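Local coordinates for major Capsid Protein VP1 (Chimpanzee polyomavirus Bob, PDB 6Y9I) that forms the pentameric building blocks of the polyomavirus outer capsid shell and, as in related viruses, probably engages glycan receptors on host cells, at residues A[92-97]-A[133-138]; A[101-106]-A[275-280]. All coordinates share one frame; numbering follows the deposited sequence.

Interaction 1. Residues A[92-97]-A[133-138]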
loop_
_atom_site.group_PDB
_atom_site.type_symbol
_atom_site.label_atom_id
_atom_site.label_comp_id
_atom_site.label_asym_id
_atom_site.label_seq_id
_atom_site.Cartn_x
_atom_site.Cartn_y
_atom_site.Cartn_z
ATOM N N VAL A 92 -10.788 12.859 25.528
ATOM C CA VAL A 92 -9.313 12.979 25.333
ATOM C C VAL A 92 -8.825 11.918 24.340
ATOM O O VAL A 92 -7.938 12.221 23.515
ATOM C CB VAL A 92 -8.546 12.945 26.672
ATOM C CG1 VAL A 92 -8.919 14.132 27.552
ATOM C CG2 VAL A 92 -8.732 11.653 27.438
ATOM N N SER A 93 -9.376 10.716 24.395
ATOM C CA SER A 93 -8.856 9.600 23.578
ATOM C C SER A 93 -9.922 8.521 23.487
ATOM O O SER A 93 -10.838 8.464 24.346
ATOM C CB SER A 93 -7.547 9.064 24.152
ATOM O OG SER A 93 -7.789 8.413 25.375
ATOM N N CYS A 94 -9.813 7.678 22.481
ATOM C CA CYS A 94 -10.739 6.533 22.398
ATOM C C CYS A 94 -10.038 5.310 21.828
ATOM O O CYS A 94 -9.090 5.464 21.052
ATOM C CB CYS A 94 -11.965 6.916 21.591
ATOM S SG CYS A 94 -11.603 7.247 19.859
ATOM N N LYS A 95 -10.536 4.133 22.195
ATOM C CA LYS A 95 -10.225 2.891 21.478
ATOM C C LYS A 95 -11.475 2.555 20.687
ATOM O O LYS A 95 -12.576 2.644 21.227
ATOM C CB LYS A 95 -9.796 1.801 22.450
ATOM C CG LYS A 95 -8.447 2.064 23.081
ATOM C CD LYS A 95 -7.856 0.821 23.677
ATOM C CE LYS A 95 -6.517 1.071 24.321
ATOM N NZ LYS A 95 -6.107 -0.137 25.079
ATOM N N THR A 96 -11.311 2.272 19.413
ATOM C CA THR A 96 -12.455 1.863 18.581
ATOM C C THR A 96 -12.045 0.615 17.809
ATOM O O THR A 96 -10.860 0.467 17.452
ATOM C CB THR A 96 -12.981 3.041 17.751
ATOM O OG1 THR A 96 -14.182 2.587 17.140
ATOM C CG2 THR A 96 -12.011 3.512 16.690
ATOM N N GLU A 97 -12.999 -0.261 17.572
ATOM C CA GLU A 97 -12.721 -1.546 16.926
ATOM C C GLU A 97 -13.925 -1.954 16.095
ATOM O O GLU A 97 -15.058 -1.851 16.600
ATOM C CB GLU A 97 -12.464 -2.589 18.002
ATOM C CG GLU A 97 -12.211 -3.943 17.428
ATOM C CD GLU A 97 -10.747 -4.286 17.441
ATOM O OE1 GLU A 97 -9.945 -3.424 16.993
ATOM O OE2 GLU A 97 -10.427 -5.398 17.934
ATOM N N HIS A 133 -15.491 3.310 6.026
ATOM C CA HIS A 133 -15.248 3.174 7.471
ATOM C C HIS A 133 -15.085 4.576 8.026
ATOM O O HIS A 133 -14.241 5.323 7.539
ATOM C CB HIS A 133 -14.059 2.245 7.748
ATOM C CG HIS A 133 -14.290 0.856 7.237
ATOM N ND1 HIS A 133 -15.121 -0.029 7.882
ATOM C CD2 HIS A 133 -13.859 0.224 6.118
ATOM C CE1 HIS A 133 -15.162 -1.173 7.223
ATOM N NE2 HIS A 133 -14.396 -1.043 6.142
ATOM N N MET A 134 -15.903 4.910 9.008
ATOM C CA MET A 134 -15.833 6.236 9.653
ATOM C C MET A 134 -16.251 6.037 11.102
ATOM O O MET A 134 -17.094 5.195 11.396
ATOM C CB MET A 134 -16.729 7.268 8.965
ATOM C CG MET A 134 -16.422 8.683 9.435
ATOM S SD MET A 134 -17.870 9.665 9.964
ATOM C CE MET A 134 -18.801 8.441 10.883
ATOM N N PHE A 135 -15.609 6.755 11.986
ATOM C CA PHE A 135 -16.036 6.860 13.395
ATOM C C PHE A 135 -15.802 8.325 13.779
ATOM O O PHE A 135 -14.933 9.023 13.168
ATOM C CB PHE A 135 -15.333 5.798 14.243
ATOM C CG PHE A 135 -13.898 6.107 14.575
ATOM C CD1 PHE A 135 -13.583 6.837 15.712
ATOM C CD2 PHE A 135 -12.863 5.659 13.764
ATOM C CE1 PHE A 135 -12.264 7.131 16.016
ATOM C CE2 PHE A 135 -11.540 5.942 14.076
ATOM C CZ PHE A 135 -11.249 6.672 15.209
ATOM N N ALA A 136 -16.629 8.811 14.684
ATOM C CA ALA A 136 -16.578 10.193 15.185
ATOM C C ALA A 136 -16.930 10.181 16.667
ATOM O O ALA A 136 -17.760 9.356 17.125
ATOM C CB ALA A 136 -17.499 11.098 14.401
ATOM N N VAL A 137 -16.291 11.080 17.380
ATOM C CA VAL A 137 -16.560 11.348 18.819
ATOM C C VAL A 137 -16.659 12.863 18.972
ATOM O O VAL A 137 -15.735 13.574 18.501
ATOM C CB VAL A 137 -15.440 10.731 19.675
ATOM C CG1 VAL A 137 -15.660 11.040 21.143
ATOM C CG2 VAL A 137 -15.319 9.231 19.430
ATOM N N GLY A 138 -17.757 13.340 19.558
ATOM C CA GLY A 138 -17.991 14.762 19.767
ATOM C C GLY A 138 -18.875 15.066 20.961
ATOM O O GLY A 138 -19.510 14.136 21.576
#
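F135 meets T96 and C94 because its first torsion (chi1 77°) sets CG between its own backbone N and carbonyl carbon, standing the ring up from strand 131-138, while T96 holds OG1 anti to its N (chi1 -172°), which leaves CG2 between N and the carbonyl carbon, on the side of the ring. The methyl lies almost exactly over the ring centre, 3.4 Å from T96 CG2 to the F135 centroid and 6° off the normal, a CH-pi contact in which all six ring carbons are nearly equidistant from the methyl. C94 SG comes in obliquely, 3.9 Å from F135 CE1, in a Cys sulfur-aromatic contact. The same sulfur reaches V137 CG2 at 4.2 Å, a looser touch that extends the apolar patch along the strand. T96 OG1, by contrast, is hydrogen-bonded to Y280 O and R279 NH1, which helps to fix the rotation of the side chain and with it the methyl. The axes of segments 92-97 and 133-138 approach to 9.4 Å and run roughly antiparallel, a separation at which side chains rather than backbones meet. F215 stacks with the F135 ring, V137 also touches L253 of strand 252-265, and strand 272-291 pairs with 87-98, so the contact bridges two facing parts of one curled sheet.

Interaction 2. Residues A[101-106]-A[275-280]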
loop_
_atom_site.group_PDB
_atom_site.type_symbol
_atom_site.label_atom_id
_atom_site.label_comp_id
_atom_site.label_asym_id
_atom_site.label_seq_id
_atom_site.Cartn_x
_atom_site.Cartn_y
_atom_site.Cartn_z
ATOM N N ILE A 101 -14.607 -9.246 12.273
ATOM C CA ILE A 101 -13.863 -9.177 10.986
ATOM C C ILE A 101 -13.625 -10.601 10.471
ATOM O O ILE A 101 -13.727 -10.820 9.254
ATOM C CB ILE A 101 -12.573 -8.355 11.158
ATOM C CG1 ILE A 101 -12.936 -6.874 11.311
ATOM C CG2 ILE A 101 -11.580 -8.623 10.023
ATOM C CD1 ILE A 101 -11.776 -5.950 11.710
ATOM N N GLY A 102 -13.392 -11.541 11.382
ATOM C CA GLY A 102 -13.195 -12.964 11.070
ATOM C C GLY A 102 -14.336 -13.557 10.269
ATOM O O GLY A 102 -14.056 -14.402 9.406
ATOM N N SER A 103 -15.573 -13.123 10.519
ATOM C CA SER A 103 -16.797 -13.541 9.771
ATOM C C SER A 103 -16.648 -13.270 8.268
ATOM O O SER A 103 -17.237 -13.987 7.454
ATOM C CB SER A 103 -18.056 -12.915 10.371
ATOM O OG SER A 103 -18.256 -11.560 9.975
ATOM N N LEU A 104 -15.789 -12.351 7.875
ATOM C CA LEU A 104 -15.635 -12.001 6.450
ATOM C C LEU A 104 -14.818 -13.047 5.681
ATOM O O LEU A 104 -14.702 -12.866 4.451
ATOM C CB LEU A 104 -14.999 -10.607 6.362
ATOM C CG LEU A 104 -15.763 -9.488 7.057
ATOM C CD1 LEU A 104 -14.983 -8.195 6.956
ATOM C CD2 LEU A 104 -17.179 -9.307 6.485
ATOM N N ILE A 105 -14.279 -14.094 6.323
ATOM C CA ILE A 105 -13.595 -15.213 5.600
ATOM C C ILE A 105 -14.636 -16.145 4.962
ATOM O O ILE A 105 -14.231 -16.909 4.085
ATOM C CB ILE A 105 -12.610 -16.017 6.477
ATOM C CG1 ILE A 105 -13.342 -16.967 7.432
ATOM C CG2 ILE A 105 -11.646 -15.079 7.212
ATOM C CD1 ILE A 105 -12.476 -18.054 8.069
ATOM N N SER A 106 -15.924 -16.091 5.334
ATOM C CA SER A 106 -16.934 -17.079 4.866
ATOM C C SER A 106 -16.944 -17.157 3.340
ATOM O O SER A 106 -17.093 -16.101 2.674
ATOM C CB SER A 106 -18.327 -16.813 5.342
ATOM O OG SER A 106 -19.197 -17.846 4.866
ATOM N N ARG A 275 -22.796 -5.308 3.241
ATOM C CA ARG A 275 -22.628 -5.908 4.586
ATOM C C ARG A 275 -21.902 -4.898 5.482
ATOM O O ARG A 275 -20.885 -4.337 5.042
ATOM C CB ARG A 275 -21.895 -7.244 4.432
ATOM C CG ARG A 275 -21.546 -7.959 5.726
ATOM C CD ARG A 275 -22.710 -8.140 6.688
ATOM N NE ARG A 275 -22.321 -8.955 7.820
ATOM C CZ ARG A 275 -22.925 -8.929 9.025
ATOM N NH1 ARG A 275 -23.929 -8.109 9.263
ATOM N NH2 ARG A 275 -22.538 -9.730 10.000
ATOM N N GLY A 276 -22.422 -4.653 6.696
ATOM C CA GLY A 276 -21.777 -3.821 7.723
ATOM C C GLY A 276 -21.437 -4.646 8.956
ATOM O O GLY A 276 -22.079 -5.685 9.175
ATOM N N LEU A 277 -20.493 -4.177 9.765
ATOM C CA LEU A 277 -20.147 -4.807 11.058
ATOM C C LEU A 277 -20.339 -3.793 12.175
ATOM O O LEU A 277 -20.268 -2.584 11.972
ATOM C CB LEU A 277 -18.714 -5.343 11.015
ATOM C CG LEU A 277 -18.505 -6.529 10.081
ATOM C CD1 LEU A 277 -17.037 -6.922 9.966
ATOM C CD2 LEU A 277 -19.339 -7.708 10.532
ATOM N N PRO A 278 -20.609 -4.286 13.401
ATOM C CA PRO A 278 -20.695 -3.422 14.574
ATOM C C PRO A 278 -19.331 -2.821 14.936
ATOM O O PRO A 278 -18.279 -3.455 14.689
ATOM C CB PRO A 278 -21.178 -4.353 15.693
ATOM C CG PRO A 278 -20.917 -5.766 15.215
ATOM C CD PRO A 278 -20.806 -5.710 13.710
ATOM N N ARG A 279 -19.379 -1.631 15.523
ATOM C CA ARG A 279 -18.204 -0.861 15.972
ATOM C C ARG A 279 -18.293 -0.654 17.496
ATOM O O ARG A 279 -19.324 -0.184 18.043
ATOM C CB ARG A 279 -18.067 0.474 15.233
ATOM C CG ARG A 279 -16.868 1.285 15.711
ATOM C CD ARG A 279 -16.603 2.531 14.893
ATOM N NE ARG A 279 -16.043 2.237 13.567
ATOM C CZ ARG A 279 -14.770 1.995 13.323
ATOM N NH1 ARG A 279 -13.881 2.007 14.307
ATOM N NH2 ARG A 279 -14.373 1.779 12.082
ATOM N N TYR A 280 -17.225 -1.013 18.182
ATOM C CA TYR A 280 -17.045 -0.735 19.619
ATOM C C TYR A 280 -16.336 0.607 19.807
ATOM O O TYR A 280 -15.378 0.915 19.063
ATOM C CB TYR A 280 -16.215 -1.850 20.232
ATOM C CG TYR A 280 -15.813 -1.586 21.649
ATOM C CD1 TYR A 280 -16.670 -1.873 22.703
ATOM C CD2 TYR A 280 -14.554 -1.101 21.921
ATOM C CE1 TYR A 280 -16.281 -1.618 24.005
ATOM C CE2 TYR A 280 -14.143 -0.868 23.217
ATOM C CZ TYR A 280 -15.004 -1.160 24.254
ATOM O OH TYR A 280 -14.551 -0.911 25.499
HETATM O O HOH W 1 -20.389 -11.085 8.617
#
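S103 OG is gripped by a water and by a backbone carbonyl: the water donates to S103 OG at 2.6 Å, and OG is also hydrogen-bonded to G100 O, just ahead of the 3-10 turn. The water in turn accepts from R275 NH2 at 2.9 Å, lying at the edge of the guanidinium and in its plane, so a single molecule links the turn to the strand. Two further bonds hold the flat group: R275 NH1 to G44 O, and R275 NH2 to Q181 O of a neighbouring subunit. The cationic group is thus buried among oxygen acceptors, which would be expected to favour its charged form.

Beside this polar bridge L277 points toward the turn. CG lies anti to the carbonyl carbon (chi1 -68°), which carries the branch toward the turn, where its two methyls meet different partners. L277 CD1 meets L104 CD1 tip to tip at 3.9 Å and also lies against the backbone of the turn, 4.0 Å from I101 CA. L277 CD2 passes S103 OG at 4.0 Å, placing the leucine alongside the hydrated serine. The turn that offers these groups is held by short-range bonds, among them L104 N to I101 O at 2.9 Å. Behind it, L104 and L277 both rest on C261 of strand 252-265, while I101 and L104 touch L228. The same neighbouring subunit packs here too, its F218 on I101 and its I147 on S103, and its Y274 OH is hydrogen-bonded to I105 O. A short 3-10 turn docked through a leucine and a water onto the break in strand 272-291, within the antiparallel sheet and where subunits adjoin, fits the jelly-roll fold of polyomavirus VP1 in its pentamer.

In the fold
From the N terminus, strand 87-98 supplies the first half of interaction 1 and runs on almost directly into the 3-10 turn of interaction 2. Interaction 1 closes at 133-138, after a largely loop excursion of 35 residues; interaction 2 closes only at 275-280, after 168 residues that include the three-stranded sheet. Because 101-106 lies inside the first loop and 275-280 beyond it, the two closures cross rather than nest. Their centres are 18 Å apart, yet they touch where strands 87-98 and 272-291 pair: E97 O lies 2.8 Å from Y280 N, a probable hydrogen bond, and F135 CB packs on R279 CD. Together they tie early and late strands of the sheet to the intervening loop.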